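Local coordinates for mitogen-activated protein kinase kinase kinase 7 interacting protein 1 (Anopheles gambiae, PDB 2IRM), which probably acts as an adapter that binds the kinase TAK1 and triggers its autophosphorylation, and has the fold of a PPM-type (PP2C-like) phosphatase, at residues Thr50-Gly61 with Ser152-His163; Val11-Asn22 with Glu33-Leu43. All blocks are in the same frame, centred on the assembly; numbering follows the deposited sequence.

Interaction 1: Thr50-Gly61 with Ser152-His163; sequences TSLYAILSGHNG and SVGSSAVLALIH
S51, Y53, I55, S57 and H59 each pair with a residue of strand 154-163 through two backbone hydrogen bonds. The strands are antiparallel, and the partners are I162, A160, V158, S156 and G154. Ten N-H groups find acceptors across the contact, one of them only weakly. The bond from Y53 N to A160 O is 2.8 Å long and nearly straight (170°). At the S51 end the bonds are poorer, and that from I162 N to S51 O is the weak one.

S156 O takes two donors. S57 N lies 2.9 Å from S156 O. S155 OG lies 2.7 Å from S156 O, on the opposite face of the carbonyl plane. S155 OG gets there by standing anti to its backbone N (chi1 -176°). Beyond the last pair, N60 ND2 donates to S152 O at 3.2 Å, well out of the plane of that carbonyl. S156 OG lies at the edge of the H59 ring, near its plane.

The non-polar side chains fall on two faces. On one, A54 CB meets L159 CB at 3.4 Å, and L52 CD2 comes within 3.8 Å of L159 CB. L56 CG rests on A157 CB, and helix 63-75 packs on L56 and L159. On the other face, I162 CD1 touches the edge of the Y53 ring at Y53 CE2 (3.5 Å). L273 of strand 268-274 packs on Y53, I55 and V158.

The strands belong to one of the two sheets of the PP2C-type beta sandwich. The ladder serves the backbone groups that face inward between them. L52, A54, L56 and G58 turn instead to C44, C42, K40 and R38. Buried hydroxyls have partners beyond the strand pair: S57 has D39 and S276, S156 has N174, and Y53 has R353.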
loop_
_atom_site.group_PDB
_atom_site.type_symbol
_atom_site.label_atom_id
_atom_site.label_comp_id
_atom_site.label_asym_id
_atom_site.label_seq_id
_atom_site.Cartn_x
_atom_site.Cartn_y
_atom_site.Cartn_z
ATOM N N THR A 50 -0.919 -16.823 16.290
ATOM C CA THR A 50 -1.252 -16.103 15.065
ATOM C C THR A 50 -1.657 -14.653 15.297
ATOM O O THR A 50 -2.496 -14.352 16.153
ATOM C CB THR A 50 -2.380 -16.805 14.290
ATOM O OG1 THR A 50 -2.174 -18.223 14.312
ATOM C CG2 THR A 50 -2.421 -16.315 12.850
ATOM N N SER A 51 -1.056 -13.765 14.512
ATOM C CA SER A 51 -1.428 -12.354 14.487
ATOM C C SER A 51 -1.182 -11.760 13.093
ATOM O O SER A 51 -0.316 -12.224 12.356
ATOM C CB SER A 51 -0.660 -11.576 15.555
ATOM O OG SER A 51 0.723 -11.869 15.479
ATOM N N LEU A 52 -1.951 -10.738 12.738
ATOM C CA LEU A 52 -1.881 -10.143 11.411
ATOM C C LEU A 52 -1.638 -8.637 11.496
ATOM O O LEU A 52 -2.273 -7.932 12.278
ATOM C CB LEU A 52 -3.190 -10.400 10.666
ATOM C CG LEU A 52 -3.232 -10.721 9.172
ATOM C CD1 LEU A 52 -4.673 -10.578 8.669
ATOM C CD2 LEU A 52 -2.279 -9.871 8.329
ATOM N N TYR A 53 -0.698 -8.160 10.691
ATOM C CA TYR A 53 -0.479 -6.733 10.508
ATOM C C TYR A 53 -0.563 -6.433 9.015
ATOM O O TYR A 53 0.155 -7.031 8.201
ATOM C CB TYR A 53 0.864 -6.299 11.100
ATOM C CG TYR A 53 1.074 -6.810 12.498
ATOM C CD1 TYR A 53 0.515 -6.158 13.589
ATOM C CD2 TYR A 53 1.814 -7.964 12.728
ATOM C CE1 TYR A 53 0.692 -6.637 14.873
ATOM C CE2 TYR A 53 1.997 -8.456 14.007
ATOM C CZ TYR A 53 1.436 -7.789 15.076
ATOM O OH TYR A 53 1.621 -8.279 16.350
ATOM N N ALA A 54 -1.464 -5.518 8.661
ATOM C CA ALA A 54 -1.774 -5.241 7.269
ATOM C C ALA A 54 -2.182 -3.794 7.071
ATOM O O ALA A 54 -2.848 -3.209 7.920
ATOM C CB ALA A 54 -2.884 -6.160 6.799
ATOM N N ILE A 55 -1.753 -3.221 5.952
ATOM C CA ILE A 55 -2.296 -1.955 5.477
ATOM C C ILE A 55 -2.764 -2.150 4.056
ATOM O O ILE A 55 -2.054 -2.696 3.215
ATOM C CB ILE A 55 -1.285 -0.794 5.491
ATOM C CG1 ILE A 55 -0.564 -0.696 6.830
ATOM C CG2 ILE A 55 -2.001 0.514 5.197
ATOM C CD1 ILE A 55 0.601 0.262 6.801
ATOM N N LEU A 56 -3.980 -1.705 3.800
ATOM C CA LEU A 56 -4.537 -1.759 2.470
ATOM C C LEU A 56 -4.863 -0.354 2.036
ATOM O O LEU A 56 -5.703 0.320 2.656
ATOM C CB LEU A 56 -5.772 -2.648 2.439
ATOM C CG LEU A 56 -5.317 -4.099 2.445
ATOM C CD1 LEU A 56 -5.291 -4.640 3.871
ATOM C CD2 LEU A 56 -6.220 -4.916 1.551
ATOM N N SER A 57 -4.171 0.094 0.989
ATOM C CA SER A 57 -4.318 1.455 0.514
ATOM C C SER A 57 -5.277 1.491 -0.638
ATOM O O SER A 57 -4.984 0.981 -1.705
ATOM C CB SER A 57 -2.968 2.011 0.107
ATOM O OG SER A 57 -2.155 2.203 1.252
ATOM N N GLY A 58 -6.442 2.079 -0.409
ATOM C CA GLY A 58 -7.457 2.174 -1.448
ATOM C C GLY A 58 -7.082 3.233 -2.468
ATOM O O GLY A 58 -6.611 4.314 -2.099
ATOM N N HIS A 59 -7.281 2.914 -3.747
ATOM C CA HIS A 59 -7.053 3.863 -4.834
ATOM C C HIS A 59 -8.350 4.320 -5.507
ATOM O O HIS A 59 -9.139 3.498 -5.983
ATOM C CB HIS A 59 -6.092 3.264 -5.854
ATOM C CG HIS A 59 -4.747 2.959 -5.284
ATOM N ND1 HIS A 59 -4.205 1.689 -5.290
ATOM C CD2 HIS A 59 -3.847 3.755 -4.655
ATOM C CE1 HIS A 59 -3.021 1.721 -4.704
ATOM N NE2 HIS A 59 -2.778 2.963 -4.313
ATOM N N ASN A 60 -8.552 5.634 -5.547
ATOM C CA ASN A 60 -9.779 6.241 -6.088
ATOM C C ASN A 60 -11.043 5.810 -5.354
ATOM O O ASN A 60 -12.150 6.190 -5.735
ATOM C CB ASN A 60 -9.948 5.968 -7.586
ATOM C CG ASN A 60 -8.677 6.191 -8.364
ATOM O OD1 ASN A 60 -8.169 7.313 -8.447
ATOM N ND2 ASN A 60 -8.152 5.120 -8.950
ATOM N N GLY A 61 -10.874 5.016 -4.303
ATOM C CA GLY A 61 -12.002 4.525 -3.539
ATOM C C GLY A 61 -11.574 3.658 -2.380
ATOM O O GLY A 61 -10.469 3.106 -2.371
ATOM N N SER A 152 -12.556 2.052 -11.668
ATOM C CA SER A 152 -11.141 2.362 -11.588
ATOM C C SER A 152 -10.684 2.172 -10.150
ATOM O O SER A 152 -9.500 2.360 -9.841
ATOM C CB SER A 152 -10.889 3.815 -11.992
ATOM O OG SER A 152 -11.225 4.704 -10.928
ATOM N N VAL A 153 -11.627 1.833 -9.269
ATOM C CA VAL A 153 -11.327 1.652 -7.851
ATOM C C VAL A 153 -10.614 0.324 -7.636
ATOM O O VAL A 153 -11.048 -0.703 -8.149
ATOM C CB VAL A 153 -12.602 1.731 -6.958
ATOM C CG1 VAL A 153 -12.270 1.424 -5.505
ATOM C CG2 VAL A 153 -13.254 3.119 -7.053
ATOM N N GLY A 154 -9.513 0.369 -6.892
ATOM C CA GLY A 154 -8.780 -0.823 -6.489
ATOM C C GLY A 154 -7.982 -0.554 -5.229
ATOM O O GLY A 154 -8.201 0.459 -4.563
ATOM N N SER A 155 -7.052 -1.449 -4.897
ATOM C CA SER A 155 -6.260 -1.284 -3.677
ATOM C C SER A 155 -4.888 -1.949 -3.676
ATOM O O SER A 155 -4.745 -3.110 -4.065
ATOM C CB SER A 155 -7.039 -1.779 -2.460
ATOM O OG SER A 155 -6.313 -1.533 -1.273
ATOM N N SER A 156 -3.883 -1.202 -3.229
ATOM C CA SER A 156 -2.606 -1.793 -2.867
ATOM C C SER A 156 -2.792 -2.469 -1.525
ATOM O O SER A 156 -3.744 -2.157 -0.804
ATOM C CB SER A 156 -1.527 -0.719 -2.754
ATOM O OG SER A 156 -0.993 -0.415 -4.024
ATOM N N ALA A 157 -1.877 -3.371 -1.181
ATOM C CA ALA A 157 -1.968 -4.143 0.061
ATOM C C ALA A 157 -0.596 -4.565 0.567
ATOM O O ALA A 157 0.267 -4.936 -0.228
ATOM C CB ALA A 157 -2.827 -5.369 -0.169
ATOM N N VAL A 158 -0.388 -4.514 1.877
ATOM C CA VAL A 158 0.784 -5.164 2.475
ATOM C C VAL A 158 0.372 -5.876 3.744
ATOM O O VAL A 158 -0.104 -5.241 4.682
ATOM C CB VAL A 158 1.912 -4.171 2.801
ATOM C CG1 VAL A 158 1.426 -3.107 3.780
ATOM C CG2 VAL A 158 3.131 -4.902 3.352
ATOM N N LEU A 159 0.536 -7.192 3.788
ATOM C CA LEU A 159 0.169 -7.901 5.006
ATOM C C LEU A 159 1.213 -8.856 5.535
ATOM O O LEU A 159 1.534 -9.855 4.914
ATOM C CB LEU A 159 -1.238 -8.529 4.925
ATOM C CG LEU A 159 -1.782 -9.436 3.820
ATOM C CD1 LEU A 159 -1.140 -10.816 3.881
ATOM C CD2 LEU A 159 -3.290 -9.580 3.980
ATOM N N ALA A 160 1.739 -8.501 6.701
ATOM C CA ALA A 160 2.653 -9.339 7.462
ATOM C C ALA A 160 1.848 -10.218 8.396
ATOM O O ALA A 160 0.979 -9.729 9.118
ATOM C CB ALA A 160 3.628 -8.480 8.256
ATOM N N LEU A 161 2.149 -11.514 8.367
ATOM C CA LEU A 161 1.448 -12.511 9.171
ATOM C C LEU A 161 2.432 -13.283 10.047
ATOM O O LEU A 161 3.137 -14.165 9.568
ATOM C CB LEU A 161 0.659 -13.452 8.247
ATOM C CG LEU A 161 -0.322 -14.532 8.724
ATOM C CD1 LEU A 161 0.318 -15.901 8.670
ATOM C CD2 LEU A 161 -0.913 -14.261 10.105
ATOM N N ILE A 162 2.490 -12.934 11.329
ATOM C CA ILE A 162 3.376 -13.628 12.265
ATOM C C ILE A 162 2.710 -14.877 12.843
ATOM O O ILE A 162 1.861 -14.800 13.749
ATOM C CB ILE A 162 3.877 -12.712 13.410
ATOM C CG1 ILE A 162 4.410 -11.391 12.842
ATOM C CG2 ILE A 162 4.941 -13.438 14.250
ATOM C CD1 ILE A 162 4.909 -10.408 13.892
ATOM N N HIS A 163 3.105 -16.028 12.303
ATOM C CA HIS A 163 2.594 -17.306 12.766
ATOM C C HIS A 163 3.674 -18.073 13.503
ATOM O O HIS A 163 4.556 -18.664 12.887
ATOM C CB HIS A 163 2.046 -18.132 11.602
ATOM C CG HIS A 163 1.254 -19.325 12.038
ATOM N ND1 HIS A 163 1.675 -20.620 11.821
ATOM C CD2 HIS A 163 0.074 -19.419 12.695
ATOM C CE1 HIS A 163 0.786 -21.462 12.320
ATOM N NE2 HIS A 163 -0.196 -20.758 12.858
#

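Interaction 2: Val11-Asn22 with Glu33-Leu43; sequences VCNQTGVGEAIN and EGYESRDKKCL
L43 spreads its two branches, CD2 to strand 15-20 and CD1 to V11 before it. The L43 and V17 side chains cross at a slant, with L43 CD2 3.7 Å from V17 CG2. L43 CD2 also meets the methyl CG2 of T15 at 3.9 Å. L43 CD1 lies 4.0 Å from V11 CG1, the two side chains side by side and pointing the same way. Next to this group, the backbone bond from C12 N to L43 O is weak.

Further along, E19 and K41 cross at about a right angle. E19 is extended beyond CG, while K41 bends at chi2 (135°). E19 OE2 lies 3.3 Å from K41 CE. The salt bridge from E19 OE2 to K41 NZ is long, at 3.9 Å.

At the other end, I21 has CG1 anti to its backbone N (chi1 170°). I21 CD1 lies against the backbone of 34-37, 3.7 Å from E36 O. The E33 side chain crosses I21 at about a right angle, over CG2. G34 N donates to N22 O at 3.1 Å, and D347 of strand 344-354 accepts from N22 N.

The two strands run antiparallel, but their axes come no nearer than 9.4 Å and they belong to different sheets. Side chains join them along the edge of the sandwich, with backbone bonds at the ends. The chemistry is mixed. Apolar contacts gather at L43, while I21 packs its carbons against backbone carbonyls and the E33 carboxylate. The E19-K41 pair is long and near the surface, and probably adds little.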
loop_
_atom_site.group_PDB
_atom_site.type_symbol
_atom_site.label_atom_id
_atom_site.label_comp_id
_atom_site.label_asym_id
_atom_site.label_seq_id
_atom_site.Cartn_x
_atom_site.Cartn_y
_atom_site.Cartn_z
ATOM N N VAL A 11 -6.423 -6.114 19.993
ATOM C CA VAL A 11 -5.367 -5.222 19.494
ATOM C C VAL A 11 -3.982 -5.504 20.070
ATOM O O VAL A 11 -3.839 -5.859 21.250
ATOM C CB VAL A 11 -5.716 -3.722 19.684
ATOM C CG1 VAL A 11 -6.592 -3.241 18.539
ATOM C CG2 VAL A 11 -6.378 -3.462 21.065
ATOM N N CYS A 12 -2.971 -5.340 19.217
ATOM C CA CYS A 12 -1.586 -5.650 19.564
ATOM C C CYS A 12 -0.934 -4.523 20.350
ATOM O O CYS A 12 -0.664 -3.449 19.806
ATOM C CB CYS A 12 -0.766 -5.975 18.308
ATOM S SG CYS A 12 0.922 -6.559 18.633
ATOM N N ASN A 13 -0.688 -4.784 21.631
ATOM C CA ASN A 13 0.020 -3.847 22.512
ATOM C C ASN A 13 1.526 -3.736 22.209
ATOM O O ASN A 13 2.250 -2.996 22.883
ATOM C CB ASN A 13 -0.221 -4.201 23.988
ATOM C CG ASN A 13 -0.321 -5.704 24.221
ATOM O OD1 ASN A 13 0.038 -6.512 23.356
ATOM N ND2 ASN A 13 -0.819 -6.087 25.392
ATOM N N GLN A 14 1.982 -4.470 21.196
ATOM C CA GLN A 14 3.361 -4.385 20.735
ATOM C C GLN A 14 3.487 -3.675 19.376
ATOM O O GLN A 14 4.497 -3.821 18.676
ATOM C CB GLN A 14 3.990 -5.776 20.694
ATOM C CG GLN A 14 4.637 -6.193 22.005
ATOM C CD GLN A 14 4.757 -7.701 22.151
ATOM O OE1 GLN A 14 4.695 -8.444 21.167
ATOM N NE2 GLN A 14 4.922 -8.162 23.387
ATOM N N THR A 15 2.471 -2.878 19.036
ATOM C CA THR A 15 2.376 -2.190 17.744
ATOM C C THR A 15 1.921 -0.743 17.914
ATOM O O THR A 15 0.920 -0.474 18.583
ATOM C CB THR A 15 1.388 -2.919 16.817
ATOM O OG1 THR A 15 1.851 -4.252 16.594
ATOM C CG2 THR A 15 1.255 -2.209 15.483
ATOM N N GLY A 16 2.652 0.182 17.299
ATOM C CA GLY A 16 2.295 1.598 17.339
ATOM C C GLY A 16 1.859 2.143 15.989
ATOM O O GLY A 16 2.474 1.837 14.961
ATOM N N VAL A 17 0.809 2.966 15.996
ATOM C CA VAL A 17 0.233 3.511 14.762
ATOM C C VAL A 17 0.399 5.022 14.641
ATOM O O VAL A 17 0.209 5.760 15.605
ATOM C CB VAL A 17 -1.270 3.187 14.634
ATOM C CG1 VAL A 17 -1.787 3.555 13.246
ATOM C CG2 VAL A 17 -1.514 1.722 14.899
ATOM N N GLY A 18 0.770 5.459 13.442
ATOM C CA GLY A 18 0.733 6.863 13.069
ATOM C C GLY A 18 -0.115 7.005 11.817
ATOM O O GLY A 18 -0.034 6.187 10.902
ATOM N N GLU A 19 -0.944 8.040 11.788
ATOM C CA GLU A 19 -1.796 8.310 10.645
ATOM C C GLU A 19 -1.851 9.796 10.399
ATOM O O GLU A 19 -1.962 10.592 11.337
ATOM C CB GLU A 19 -3.224 7.845 10.908
ATOM C CG GLU A 19 -3.485 6.348 10.817
ATOM C CD GLU A 19 -4.918 5.987 11.232
ATOM O OE1 GLU A 19 -5.513 6.702 12.072
ATOM O OE2 GLU A 19 -5.454 4.985 10.713
ATOM N N ALA A 20 -1.781 10.165 9.128
ATOM C CA ALA A 20 -2.165 11.504 8.704
ATOM C C ALA A 20 -3.095 11.388 7.503
ATOM O O ALA A 20 -2.853 10.608 6.572
ATOM C CB ALA A 20 -0.951 12.359 8.392
ATOM N N ILE A 21 -4.168 12.166 7.562
ATOM C CA ILE A 21 -5.257 12.107 6.606
ATOM C C ILE A 21 -4.856 12.789 5.311
ATOM O O ILE A 21 -4.102 13.754 5.326
ATOM C CB ILE A 21 -6.542 12.741 7.223
ATOM C CG1 ILE A 21 -7.646 12.935 6.182
ATOM C CG2 ILE A 21 -6.215 14.033 8.003
ATOM C CD1 ILE A 21 -8.449 11.691 5.914
ATOM N N ASN A 22 -5.354 12.273 4.191
ATOM C CA ASN A 22 -5.006 12.806 2.869
ATOM C C ASN A 22 -5.264 14.306 2.758
ATOM O O ASN A 22 -6.178 14.839 3.396
ATOM C CB ASN A 22 -5.730 12.041 1.752
ATOM C CG ASN A 22 -7.225 12.295 1.739
ATOM O OD1 ASN A 22 -7.685 13.352 1.310
ATOM N ND2 ASN A 22 -7.993 11.318 2.193
ATOM N N GLU A 33 -7.864 18.763 3.927
ATOM C CA GLU A 33 -7.923 17.419 4.486
ATOM C C GLU A 33 -9.214 16.758 4.048
ATOM O O GLU A 33 -10.252 17.420 3.963
ATOM C CB GLU A 33 -7.903 17.460 6.016
ATOM C CG GLU A 33 -6.526 17.588 6.643
ATOM C CD GLU A 33 -6.553 17.465 8.165
ATOM O OE1 GLU A 33 -7.574 17.835 8.793
ATOM O OE2 GLU A 33 -5.541 16.995 8.734
ATOM N N GLY A 34 -9.148 15.456 3.784
ATOM C CA GLY A 34 -10.341 14.663 3.508
ATOM C C GLY A 34 -11.132 14.333 4.762
ATOM O O GLY A 34 -10.869 14.872 5.850
ATOM N N TYR A 35 -12.113 13.450 4.599
ATOM C CA TYR A 35 -12.956 12.978 5.696
ATOM C C TYR A 35 -12.743 11.477 5.814
ATOM O O TYR A 35 -12.312 10.960 6.848
ATOM C CB TYR A 35 -14.422 13.292 5.380
ATOM C CG TYR A 35 -15.450 12.631 6.274
ATOM C CD1 TYR A 35 -15.476 12.875 7.653
ATOM C CD2 TYR A 35 -16.423 11.785 5.738
ATOM C CE1 TYR A 35 -16.436 12.276 8.478
ATOM C CE2 TYR A 35 -17.389 11.184 6.555
ATOM C CZ TYR A 35 -17.389 11.435 7.922
ATOM O OH TYR A 35 -18.339 10.846 8.730
ATOM N N GLU A 36 -13.057 10.802 4.714
ATOM C CA GLU A 36 -12.809 9.393 4.513
ATOM C C GLU A 36 -11.310 9.135 4.439
ATOM O O GLU A 36 -10.620 9.740 3.618
ATOM C CB GLU A 36 -13.460 8.963 3.187
ATOM C CG GLU A 36 -13.731 10.120 2.162
ATOM C CD GLU A 36 -12.494 10.609 1.378
ATOM O OE1 GLU A 36 -11.793 9.770 0.749
ATOM O OE2 GLU A 36 -12.240 11.840 1.366
ATOM N N SER A 37 -10.793 8.259 5.299
ATOM C CA SER A 37 -9.469 7.685 5.046
ATOM C C SER A 37 -9.650 6.619 3.990
ATOM O O SER A 37 -10.664 5.914 3.976
ATOM C CB SER A 37 -8.849 7.066 6.300
ATOM O OG SER A 37 -7.490 6.719 6.080
ATOM N N ARG A 38 -8.683 6.521 3.090
ATOM C CA ARG A 38 -8.688 5.474 2.081
ATOM C C ARG A 38 -7.779 4.312 2.507
ATOM O O ARG A 38 -7.798 3.248 1.895
ATOM C CB ARG A 38 -8.265 6.041 0.722
ATOM C CG ARG A 38 -9.229 7.064 0.113
ATOM C CD ARG A 38 -10.082 6.421 -0.975
ATOM N NE ARG A 38 -10.932 7.378 -1.692
ATOM C CZ ARG A 38 -10.539 8.118 -2.726
ATOM N NH1 ARG A 38 -9.292 8.042 -3.175
ATOM N NH2 ARG A 38 -11.392 8.942 -3.313
ATOM N N ASP A 39 -6.984 4.525 3.554
ATOM C CA ASP A 39 -6.148 3.480 4.129
ATOM C C ASP A 39 -6.908 2.631 5.156
ATOM O O ASP A 39 -7.541 3.155 6.082
ATOM C CB ASP A 39 -4.924 4.094 4.804
ATOM C CG ASP A 39 -3.763 4.341 3.846
ATOM O OD1 ASP A 39 -3.834 3.997 2.639
ATOM O OD2 ASP A 39 -2.748 4.891 4.324
ATOM N N LYS A 40 -6.831 1.314 4.997
ATOM C CA LYS A 40 -7.428 0.390 5.963
ATOM C C LYS A 40 -6.354 -0.465 6.636
ATOM O O LYS A 40 -5.488 -1.034 5.972
ATOM C CB LYS A 40 -8.514 -0.464 5.306
ATOM C CG LYS A 40 -9.738 0.348 4.867
ATOM C CD LYS A 40 -10.615 0.739 6.064
ATOM C CE LYS A 40 -11.420 2.003 5.815
ATOM N NZ LYS A 40 -11.836 2.642 7.102
ATOM N N LYS A 41 -6.403 -0.514 7.962
ATOM C CA LYS A 41 -5.362 -1.147 8.762
ATOM C C LYS A 41 -5.911 -2.296 9.588
ATOM O O LYS A 41 -7.098 -2.345 9.887
ATOM C CB LYS A 41 -4.674 -0.122 9.680
ATOM C CG LYS A 41 -5.531 1.091 10.019
ATOM C CD LYS A 41 -5.478 1.462 11.502
ATOM C CE LYS A 41 -6.765 2.166 11.915
ATOM N NZ LYS A 41 -6.830 2.416 13.372
ATOM N N CYS A 42 -5.035 -3.232 9.921
ATOM C CA CYS A 42 -5.318 -4.235 10.926
ATOM C C CYS A 42 -4.049 -4.534 11.714
ATOM O O CYS A 42 -2.949 -4.535 11.169
ATOM C CB CYS A 42 -5.903 -5.506 10.299
ATOM S SG CYS A 42 -5.349 -7.049 11.080
ATOM N N LEU A 43 -4.221 -4.760 13.010
ATOM C CA LEU A 43 -3.153 -5.186 13.910
ATOM C C LEU A 43 -3.775 -6.199 14.870
ATOM O O LEU A 43 -3.955 -5.952 16.064
ATOM C CB LEU A 43 -2.535 -3.992 14.643
ATOM C CG LEU A 43 -3.265 -2.640 14.708
ATOM C CD1 LEU A 43 -4.774 -2.742 15.029
ATOM C CD2 LEU A 43 -2.564 -1.756 15.718
#

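Both segments of interaction 2 precede those of interaction 1 in the chain. The centres of the two contacts lie 12 Å apart. Strand 39-45, in interaction 2, is followed by strand 50-59, its antiparallel neighbour in the same sheet, and L56 N probably bonds to K40 O between them. S57 OG and D39 OD1 make a second probable bridge. Interaction 1 continues that sheet to strand 154-163 near the centre of the chain. Interaction 2 instead passes from it to strand 15-25 of the other sheet, at the surface. Y53 packs against T15 and L43, so it touches both contacts. Interaction 1 holds one sheet together, and interaction 2 joins the two sheets of the PP2C-type sandwich.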